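Local structure of glycerophosphoryl diester phosphodiesterase (Parabacteroides distasonis, 3MZ2) at residues N48-E51 with T52-N55; Q193-D197 with N198-W202; P237-D240 with K241-T244. The protein probably hydrolyses glycerophosphodiesters to glycerol 3-phosphate and an alcohol. All blocks are in the same frame, centred on the assembly; numbering follows the deposited sequence. Where two conformers were deposited one is given.

Interaction 1. Residues N48-E51 with T52-N55; sequences NSME and TFEN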
ATOM      1  N   ASN A  48      -3.186   7.329 -16.407  1.00 12.80           N
ATOM      2  CA  ASN A  48      -1.898   6.641 -16.620  1.00 12.31           C
ATOM      3  C   ASN A  48      -1.664   6.304 -18.098  1.00 12.51           C
ATOM      4  O   ASN A  48      -1.293   5.181 -18.458  1.00 13.16           O
ATOM      5  CB  ASN A  48      -1.809   5.387 -15.729  1.00 11.85           C
ATOM      6  CG  ASN A  48      -1.500   5.713 -14.284  1.00 11.44           C
ATOM      7  OD1 ASN A  48      -0.451   6.282 -13.973  1.00 14.93           O
ATOM      8  ND2 ASN A  48      -2.396   5.316 -13.368  1.00 11.60           N
ATOM      9  N   SER A  49      -1.861   7.307 -18.939  1.00 14.23           N
ATOM     10  CA  SER A  49      -1.626   7.154 -20.364  0.60 14.33           C
ATOM     11  C   SER A  49      -0.787   8.293 -20.874  1.00 15.02           C
ATOM     12  O   SER A  49      -0.898   9.422 -20.401  1.00 15.54           O
ATOM     13  CB  SER A  49      -2.941   7.079 -21.153  0.60 16.12           C
ATOM     14  OG  SER A  49      -3.563   8.358 -21.307  0.60 13.36           O
HETATM   15  N   MSE A  50       0.078   7.985 -21.828  1.00 15.12           N
HETATM   16  CA  MSE A  50       0.957   9.016 -22.406  1.00 15.10           C
HETATM   17  C   MSE A  50       0.108  10.091 -23.045  1.00 15.57           C
HETATM   18  O   MSE A  50       0.426  11.283 -22.995  1.00 14.70           O
HETATM   19  CB  MSE A  50       1.822   8.415 -23.488  1.00 16.88           C
HETATM   20  CG  MSE A  50       2.674   7.274 -23.073  1.00 17.48           C
HETATM   21 SE   MSE A  50       3.995   7.909 -21.766  0.75 21.91          SE
HETATM   22  CE  MSE A  50       4.912   9.161 -22.965  1.00 23.38           C
ATOM     23  N   GLU A  51      -0.970   9.657 -23.674  1.00 15.98           N
ATOM     24  CA  GLU A  51      -1.851  10.573 -24.405  1.00 16.58           C
ATOM     25  C   GLU A  51      -2.473  11.595 -23.454  1.00 16.25           C
ATOM     26  O   GLU A  51      -2.608  12.779 -23.779  1.00 16.40           O
ATOM     27  CB  GLU A  51      -2.928   9.765 -25.146  1.00 17.84           C
ATOM     28  CG  GLU A  51      -2.374   8.952 -26.313  1.00 19.16           C
ATOM     29  CD  GLU A  51      -1.810   7.567 -25.937  1.00 18.68           C
ATOM     30  OE1 GLU A  51      -1.823   7.185 -24.746  1.00 16.66           O
ATOM     31  OE2 GLU A  51      -1.341   6.855 -26.857  1.00 20.20           O
ATOM     32  N   THR A  52      -2.879  11.154 -22.287  1.00 15.44           N
ATOM     33  CA  THR A  52      -3.466  12.069 -21.325  0.50 14.92           C
ATOM     34  C   THR A  52      -2.471  13.076 -20.771  1.00 13.90           C
ATOM     35  O   THR A  52      -2.815  14.247 -20.585  1.00 14.55           O
ATOM     36  CB  THR A  52      -4.110  11.307 -20.212  0.50 14.76           C
ATOM     37  OG1 THR A  52      -4.926  10.302 -20.815  0.50 17.63           O
ATOM     38  CG2 THR A  52      -4.967  12.223 -19.360  0.50 14.08           C
ATOM     39  N   PHE A  53      -1.237  12.639 -20.549  1.00 13.64           N
ATOM     40  CA  PHE A  53      -0.202  13.565 -20.113  1.00 13.84           C
ATOM     41  C   PHE A  53      -0.036  14.672 -21.149  1.00 14.31           C
ATOM     42  O   PHE A  53       0.018  15.870 -20.807  1.00 14.31           O
ATOM     43  CB  PHE A  53       1.179  12.895 -19.898  1.00 13.74           C
ATOM     44  CG  PHE A  53       1.179  11.635 -19.066  1.00 13.78           C
ATOM     45  CD1 PHE A  53       0.271  11.423 -18.040  1.00 15.58           C
ATOM     46  CD2 PHE A  53       2.198  10.687 -19.273  1.00 13.48           C
ATOM     47  CE1 PHE A  53       0.353  10.291 -17.274  1.00 14.34           C
ATOM     48  CE2 PHE A  53       2.234   9.513 -18.548  1.00 14.49           C
ATOM     49  CZ  PHE A  53       1.324   9.300 -17.550  1.00 13.65           C
ATOM     50  N   GLU A  54       0.109  14.266 -22.412  1.00 15.11           N
ATOM     51  CA  GLU A  54       0.314  15.216 -23.517  1.00 17.25           C
ATOM     52  C   GLU A  54      -0.863  16.202 -23.674  1.00 18.42           C
ATOM     53  O   GLU A  54      -0.667  17.434 -23.858  1.00 18.06           O
ATOM     54  CB  GLU A  54       0.529  14.435 -24.822  1.00 18.93           C
ATOM     55  CG  GLU A  54       1.774  13.586 -24.819  1.00 24.39           C
ATOM     56  CD  GLU A  54       1.788  12.445 -25.854  1.00 31.96           C
ATOM     57  OE1 GLU A  54       0.916  12.420 -26.769  1.00 37.15           O
ATOM     58  OE2 GLU A  54       2.691  11.569 -25.727  1.00 37.51           O
ATOM     59  N   ASN A  55      -2.068  15.659 -23.618  1.00 18.61           N
ATOM     60  CA  ASN A  55      -3.290  16.466 -23.652  1.00 18.92           C
ATOM     61  C   ASN A  55      -3.311  17.486 -22.523  1.00 18.90           C
ATOM     62  O   ASN A  55      -3.549  18.679 -22.755  1.00 20.27           O
ATOM     63  CB  ASN A  55      -4.531  15.576 -23.551  1.00 19.26           C
ATOM     64  CG  ASN A  55      -5.832  16.363 -23.734  1.00 19.82           C
ATOM     65  OD1 ASN A  55      -6.024  16.999 -24.772  1.00 25.18           O
ATOM     66  ND2 ASN A  55      -6.735  16.285 -22.761  1.00 21.11           N
TER
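F53 lies back over the first turn of helix 50-59, its ring lowered onto the carbonyl oxygen of S49. CB passes M50 O at 3.6 Å; with CG anti to the carbonyl carbon (chi1 -49°), the ring is laid over S49 O, which CG approaches to 3.3 Å. That oxygen sits over the centre of one face, 3.2 Å above the ring plane, while M50 N lies over the same face nearer the rim. CE2 then meets M50 SE at 4.0 Å, an oblique Met-aromatic contact of a selenomethionine. CZ, at the tip, is still 3.6 Å from S49 O; the side chain also touches I66 and L78 of strands 63-70 and 76-78. S49 is the N-cap: its OG accepts from T52 N at 3.0 Å, and P46 O is a further partner of this hydroxyl. The helix then proceeds regularly, F53 N bonding to S49 O, E54 N to M50 O and N55 N to E51 O. Helix 50-59 lies in the beta-alpha-beta crossover between parallel strands 33-36 and 63-70, so the ring packs the start of this helix against the barrel. With T52 N satisfied by the cap hydroxyl, S49 O is left to F53, whose amide binds it and whose ring face is likely to screen it from other donors.

Interaction 2. Residues Q193-D197 with N198-W202; sequences QDYED and NGIPW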
ATOM      1  N   GLN A 193       7.357  16.822  12.519  1.00 16.09           N
ATOM      2  CA  GLN A 193       8.415  16.410  13.420  1.00 16.11           C
ATOM      3  C   GLN A 193       9.107  15.135  12.938  1.00 14.72           C
ATOM      4  O   GLN A 193      10.335  14.996  13.057  1.00 15.89           O
ATOM      5  CB  GLN A 193       7.914  16.213  14.868  1.00 16.81           C
ATOM      6  CG  GLN A 193       9.038  15.969  15.923  1.00 21.13           C
ATOM      7  CD  GLN A 193       9.888  17.203  16.192  1.00 26.53           C
ATOM      8  OE1 GLN A 193       9.362  18.295  16.447  1.00 30.99           O
ATOM      9  NE2 GLN A 193      11.206  17.036  16.158  1.00 29.64           N
ATOM     10  N   ASP A 194       8.307  14.199  12.465  1.00 14.33           N
ATOM     11  CA  ASP A 194       8.786  12.915  11.893  1.00 13.62           C
ATOM     12  C   ASP A 194       9.875  13.142  10.817  1.00 13.72           C
ATOM     13  O   ASP A 194      10.949  12.507  10.844  1.00 12.42           O
ATOM     14  CB  ASP A 194       7.597  12.156  11.267  1.00 14.49           C
ATOM     15  CG  ASP A 194       7.969  10.803  10.733  1.00 15.22           C
ATOM     16  OD1 ASP A 194       8.922  10.192  11.258  1.00 18.99           O
ATOM     17  OD2 ASP A 194       7.288  10.341   9.802  1.00 17.52           O
ATOM     18  N   TYR A 195       9.605  14.000   9.832  1.00 12.41           N
ATOM     19  CA  TYR A 195      10.625  14.216   8.809  1.00 13.29           C
ATOM     20  C   TYR A 195      11.871  14.837   9.381  1.00 13.41           C
ATOM     21  O   TYR A 195      12.980  14.491   8.967  1.00 14.70           O
ATOM     22  CB  TYR A 195      10.115  15.034   7.611  1.00 11.92           C
ATOM     23  CG  TYR A 195       9.055  14.274   6.888  1.00 11.98           C
ATOM     24  CD1 TYR A 195       9.378  13.284   5.983  1.00 11.93           C
ATOM     25  CD2 TYR A 195       7.727  14.506   7.185  1.00 12.23           C
ATOM     26  CE1 TYR A 195       8.410  12.544   5.349  1.00 11.73           C
ATOM     27  CE2 TYR A 195       6.712  13.757   6.573  1.00 10.69           C
ATOM     28  CZ  TYR A 195       7.063  12.773   5.649  1.00 12.35           C
ATOM     29  OH  TYR A 195       6.122  12.006   4.994  1.00 14.17           O
ATOM     30  N   GLU A 196      11.708  15.753  10.343  1.00 13.71           N
ATOM     31  CA  GLU A 196      12.853  16.389  10.963  1.00 14.80           C
ATOM     32  C   GLU A 196      13.657  15.371  11.745  1.00 14.97           C
ATOM     33  O   GLU A 196      14.870  15.337  11.641  1.00 15.46           O
ATOM     34  CB  GLU A 196      12.451  17.569  11.861  1.00 16.25           C
ATOM     35  CG  GLU A 196      11.868  18.641  11.024  1.00 15.49           C
ATOM     36  CD  GLU A 196      11.381  19.860  11.785  1.00 22.04           C
ATOM     37  OE1 GLU A 196      11.160  19.766  13.012  1.00 24.37           O
ATOM     38  OE2 GLU A 196      11.216  20.912  11.119  1.00 21.42           O
ATOM     39  N   ASP A 197      12.977  14.496  12.472  1.00 14.71           N
ATOM     40  CA  ASP A 197      13.655  13.487  13.275  1.00 15.68           C
ATOM     41  C   ASP A 197      14.418  12.493  12.391  1.00 14.35           C
ATOM     42  O   ASP A 197      15.442  11.921  12.837  1.00 17.55           O
ATOM     43  CB  ASP A 197      12.651  12.739  14.140  1.00 15.53           C
ATOM     44  CG  ASP A 197      12.184  13.564  15.340  1.00 20.31           C
ATOM     45  OD1 ASP A 197      12.754  14.645  15.589  1.00 23.05           O
ATOM     46  OD2 ASP A 197      11.237  13.152  16.017  1.00 24.36           O
ATOM     47  N   ASN A 198      13.943  12.293  11.166  1.00 14.75           N
ATOM     48  CA  ASN A 198      14.618  11.425  10.202  1.00 13.31           C
ATOM     49  C   ASN A 198      15.623  12.148   9.314  1.00 13.53           C
ATOM     50  O   ASN A 198      16.163  11.576   8.380  1.00 12.67           O
ATOM     51  CB  ASN A 198      13.593  10.670   9.333  1.00 13.03           C
ATOM     52  CG  ASN A 198      13.043   9.450  10.050  1.00 14.16           C
ATOM     53  OD1 ASN A 198      13.711   8.443  10.107  1.00 15.70           O
ATOM     54  ND2 ASN A 198      11.890   9.586  10.691  1.00 14.59           N
ATOM     55  N   GLY A 199      15.848  13.418   9.632  1.00 13.37           N
ATOM     56  CA  GLY A 199      16.885  14.207   8.935  1.00 13.70           C
ATOM     57  C   GLY A 199      16.666  14.441   7.466  1.00 12.94           C
ATOM     58  O   GLY A 199      17.673  14.588   6.729  1.00 14.47           O
ATOM     59  N   ILE A 200      15.413  14.527   7.007  1.00 13.12           N
ATOM     60  CA  ILE A 200      15.150  14.798   5.598  1.00 12.92           C
ATOM     61  C   ILE A 200      15.179  16.305   5.373  1.00 12.94           C
ATOM     62  O   ILE A 200      14.368  17.022   5.955  1.00 13.67           O
ATOM     63  CB  ILE A 200      13.786  14.276   5.129  1.00 12.05           C
ATOM     64  CG1 ILE A 200      13.600  12.842   5.615  1.00 12.58           C
ATOM     65  CG2 ILE A 200      13.686  14.368   3.579  1.00 11.88           C
ATOM     66  CD1 ILE A 200      14.628  11.859   5.087  1.00 13.14           C
ATOM     67  N   PRO A 201      16.074  16.795   4.497  1.00 13.31           N
ATOM     68  CA  PRO A 201      16.073  18.243   4.265  1.00 13.53           C
ATOM     69  C   PRO A 201      14.759  18.753   3.715  1.00 11.61           C
ATOM     70  O   PRO A 201      14.226  18.170   2.796  1.00 12.52           O
ATOM     71  CB  PRO A 201      17.188  18.444   3.230  1.00 13.58           C
ATOM     72  CG  PRO A 201      17.976  17.166   3.244  1.00 14.82           C
ATOM     73  CD  PRO A 201      17.070  16.094   3.666  1.00 14.24           C
ATOM     74  N   TRP A 202      14.227  19.843   4.277  1.00 12.40           N
ATOM     75  CA  TRP A 202      12.976  20.384   3.796  1.00 11.81           C
ATOM     76  C   TRP A 202      13.139  20.865   2.327  1.00 11.18           C
ATOM     77  O   TRP A 202      12.159  20.887   1.592  1.00 10.20           O
ATOM     78  CB  TRP A 202      12.478  21.520   4.725  1.00 12.52           C
ATOM     79  CG  TRP A 202      11.934  21.047   6.038  1.00 12.39           C
ATOM     80  CD1 TRP A 202      12.389  21.394   7.287  1.00 11.70           C
ATOM     81  CD2 TRP A 202      10.798  20.216   6.244  1.00 14.02           C
ATOM     82  NE1 TRP A 202      11.638  20.768   8.253  1.00 14.03           N
ATOM     83  CE2 TRP A 202      10.634  20.063   7.645  1.00 13.29           C
ATOM     84  CE3 TRP A 202       9.917  19.562   5.372  1.00 10.81           C
ATOM     85  CZ2 TRP A 202       9.621  19.263   8.200  1.00 15.11           C
ATOM     86  CZ3 TRP A 202       8.876  18.778   5.901  1.00 11.60           C
ATOM     87  CH2 TRP A 202       8.755  18.631   7.318  1.00 13.52           C
TER
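A Schellman motif closes helix 189-197, just ahead of strand 205-210 in the barrel. G199, with positive phi, is its C-prime residue: I200 N reaches back to Y195 O at 3.1 Å in a nearly straight bond, and G199 N turns to E196 O, meeting that carbonyl from well above its plane. N198, the first residue to leave helical geometry, grips D194 O twice, through its backbone N (3.0 Å) and its ND2 (3.1 Å), from opposite faces of the carbonyl plane. The D194 carboxylate stands nearly perpendicular to the N198 amide (83°), with OD2 accepting from G167 N; N198 OD1 accepts from R171, so the helix end is tied to helix 167-176 at two points. I200 CG1 comes up at the edge of the Y195 ring, 4.3 Å from CD1, both side chains also touching I205 of strand 205-210, while Y195 OH bonds to F185 O. Beyond P201 the chain swings W202 back alongside the helix, its CH2 3.9 Å from Y195 CB and its pyrrole edge facing E196. The E196 side chain, extended beyond CG (chi2 178°), carries OE2 to that edge, and CG lies 3.5 Å from W202 NE1 on the way. A leucine in place of W202 would probably leave E196 without its indole donor, though still paired with R227, and open a gap beside Y195 CB. The carboxylate and indole planes are 69° apart, and W202 NE1 meets the anti lone pair of E196 OE2 at 2.9 Å, with the oxygen close to the ring plane.

Interaction 3. Residues P237-D240 with K241-T244; sequences PSDD and KLST. With SO4 (sulfate ion), chain F; SO4 (sulfate ion), chain G.
L242 lies beside D239, the two side chains pointing the same way, while the K241 side chain runs in a different direction, to two sulfate ions. The short 3-10 turn itself is made by two backbone bonds, K241 N to S238 O at 3.0 Å and L242 N to D239 O at 3.2 Å. CG of L242 rests 3.3 Å from D239 O, and its CD1 comes to 4.0 Å from D239 CB and OD1. Both side chains touch A251 of helix 245-257, to which this loop leads from strand 231-234. K241, still in the turn, has its CG 3.7 Å from P237 O; the bend at chi2 (-50°) brings CD beside the sulfate of chain F, and the chain beyond leads NZ on to its O4. In one of the two conformers modelled for K241, NZ donates to O4 of that sulfate at 3.1 Å and, more weakly, to O3 of the sulfate of chain G at 3.4 Å. R267 and R41 also take part in binding sulfate here. D240 turns its carboxylate elsewhere: OD1 is held by Y252, T235 and S265, OD2 by D266 N, while its carbonyl oxygen accepts from R267. The sulfates probably come from the crystallisation liquor, yet arginines and, in at least this conformer, a lysine gathered round tetrahedral anions are consistent with a positively charged patch that could accept such groups, and the several bonds to D240 are likely to keep the turn that presents K241 in place.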
ATOM      1  N   PRO A 237     -10.374  12.866  -4.171  1.00 14.29           N
ATOM      2  CA  PRO A 237     -11.499  12.259  -3.416  1.00 15.89           C
ATOM      3  C   PRO A 237     -12.574  13.235  -3.002  1.00 15.83           C
ATOM      4  O   PRO A 237     -13.673  12.855  -2.497  1.00 16.76           O
ATOM      5  CB  PRO A 237     -10.795  11.678  -2.163  1.00 15.91           C
ATOM      6  CG  PRO A 237      -9.534  12.348  -2.042  1.00 17.01           C
ATOM      7  CD  PRO A 237      -9.180  13.062  -3.344  1.00 14.91           C
ATOM      8  N   SER A 238     -12.266  14.510  -3.180  1.00 13.60           N
ATOM      9  CA  SER A 238     -13.084  15.565  -2.569  1.00 14.28           C
ATOM     10  C   SER A 238     -13.689  16.448  -3.666  1.00 13.91           C
ATOM     11  O   SER A 238     -14.701  16.065  -4.277  1.00 14.92           O
ATOM     12  CB  SER A 238     -12.245  16.339  -1.558  1.00 14.02           C
ATOM     13  OG  SER A 238     -10.991  16.761  -2.138  1.00 15.17           O
ATOM     14  N   ASP A 239     -13.108  17.600  -3.945  1.00 13.04           N
ATOM     15  CA  ASP A 239     -13.767  18.562  -4.830  1.00 14.29           C
ATOM     16  C   ASP A 239     -13.930  18.096  -6.264  1.00 13.19           C
ATOM     17  O   ASP A 239     -14.826  18.576  -6.946  1.00 13.45           O
ATOM     18  CB  ASP A 239     -13.095  19.933  -4.750  1.00 14.52           C
ATOM     19  CG  ASP A 239     -12.895  20.384  -3.315  1.00 17.73           C
ATOM     20  OD1 ASP A 239     -13.878  20.844  -2.732  1.00 22.48           O
ATOM     21  OD2 ASP A 239     -11.803  20.147  -2.730  1.00 21.57           O
ATOM     22  N   ASP A 240     -13.101  17.164  -6.749  1.00 13.18           N
ATOM     23  CA  ASP A 240     -13.293  16.623  -8.095  1.00 11.81           C
ATOM     24  C   ASP A 240     -14.632  15.944  -8.273  1.00 12.86           C
ATOM     25  O   ASP A 240     -15.091  15.746  -9.388  1.00 13.68           O
ATOM     26  CB  ASP A 240     -12.211  15.595  -8.472  1.00 11.88           C
ATOM     27  CG  ASP A 240     -10.848  16.208  -8.689  1.00 10.81           C
ATOM     28  OD1 ASP A 240     -10.734  17.445  -8.783  1.00 11.02           O
ATOM     29  OD2 ASP A 240      -9.891  15.446  -8.909  1.00 14.90           O
ATOM     30  N   LYS A 241     -15.268  15.563  -7.163  1.00 13.24           N
ATOM     31  CA  LYS A 241     -16.482  14.762  -7.161  0.50 14.74           C
ATOM     32  C   LYS A 241     -17.742  15.627  -7.122  1.00 15.74           C
ATOM     33  O   LYS A 241     -18.868  15.114  -7.146  1.00 16.81           O
ATOM     34  CB  LYS A 241     -16.493  13.842  -5.931  0.50 14.38           C
ATOM     35  CG  LYS A 241     -15.292  12.932  -5.794  0.50 15.59           C
ATOM     36  CD  LYS A 241     -15.019  12.163  -7.107  0.50 16.42           C
ATOM     37  CE  LYS A 241     -14.563  10.718  -6.880  0.50 17.96           C
ATOM     38  NZ  LYS A 241     -13.817  10.080  -8.016  0.50 17.85           N
ATOM     39  N   LEU A 242     -17.569  16.939  -7.018  1.00 16.07           N
ATOM     40  CA  LEU A 242     -18.719  17.844  -7.036  1.00 17.16           C
ATOM     41  C   LEU A 242     -19.444  17.704  -8.376  1.00 18.90           C
ATOM     42  O   LEU A 242     -18.806  17.415  -9.356  1.00 18.02           O
ATOM     43  CB  LEU A 242     -18.292  19.279  -6.728  1.00 16.71           C
ATOM     44  CG  LEU A 242     -17.625  19.532  -5.379  1.00 14.65           C
ATOM     45  CD1 LEU A 242     -16.954  20.912  -5.296  1.00 15.91           C
ATOM     46  CD2 LEU A 242     -18.720  19.400  -4.260  1.00 17.93           C
ATOM     47  N   SER A 243     -20.767  17.925  -8.421  1.00 20.93           N
ATOM     48  CA  SER A 243     -21.584  17.485  -9.545  0.50 22.67           C
ATOM     49  C   SER A 243     -21.495  18.327 -10.818  1.00 22.90           C
ATOM     50  O   SER A 243     -21.758  17.819 -11.895  1.00 25.67           O
ATOM     51  CB  SER A 243     -23.049  17.346  -9.121  0.50 24.08           C
ATOM     52  OG  SER A 243     -23.232  16.108  -8.459  0.50 24.92           O
ATOM     53  N   THR A 244     -21.148  19.604 -10.696  1.00 22.28           N
ATOM     54  CA  THR A 244     -21.095  20.517 -11.836  1.00 22.21           C
ATOM     55  C   THR A 244     -19.698  21.121 -12.031  1.00 21.07           C
ATOM     56  O   THR A 244     -18.960  21.318 -11.048  1.00 19.64           O
ATOM     57  CB  THR A 244     -22.091  21.689 -11.698  1.00 23.12           C
ATOM     58  OG1 THR A 244     -21.733  22.530 -10.597  1.00 21.34           O
ATOM     59  CG2 THR A 244     -23.539  21.164 -11.497  1.00 24.52           C
TER
HETATM   60  S   SO4 F   8     -16.580  11.679 -10.636  1.00 69.78           S
HETATM   61  O1  SO4 F   8     -17.168  11.555 -11.971  1.00 70.21           O
HETATM   62  O2  SO4 F   8     -16.179  13.067 -10.397  1.00 69.41           O
HETATM   63  O3  SO4 F   8     -17.559  11.276  -9.627  1.00 70.26           O
HETATM   64  O4  SO4 F   8     -15.425  10.787 -10.534  1.00 70.19           O
HETATM   65  S   SO4 G   9     -11.809   6.503  -8.874  1.00 63.42           S
HETATM   66  O1  SO4 G   9     -12.843   6.396  -9.912  1.00 62.27           O
HETATM   67  O2  SO4 G   9     -10.746   7.380  -9.352  1.00 63.24           O
HETATM   68  O3  SO4 G   9     -12.406   7.054  -7.657  1.00 64.00           O
HETATM   69  O4  SO4 G   9     -11.169   5.217  -8.571  1.00 62.98           O

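The three contacts follow one another along the chain, and none touches another. Interaction 1 is buried, at the start of a helix that crosses between two barrel strands. Interaction 2, on the opposite side of the chain's centre with about 34 Å between the two contact centres, is partly buried and ends another helix, whereas interaction 3 lies at the surface in the loop between strand 231-234 and helix 245-257. Their chemistry differs accordingly: interaction 1 joins a serine cap to aromatic packing, interaction 2 combines a backbone-terminated helix with side-chain amide and carboxylate bonds, and interaction 3 relies on a 3-10 turn with a lysine directed at anions.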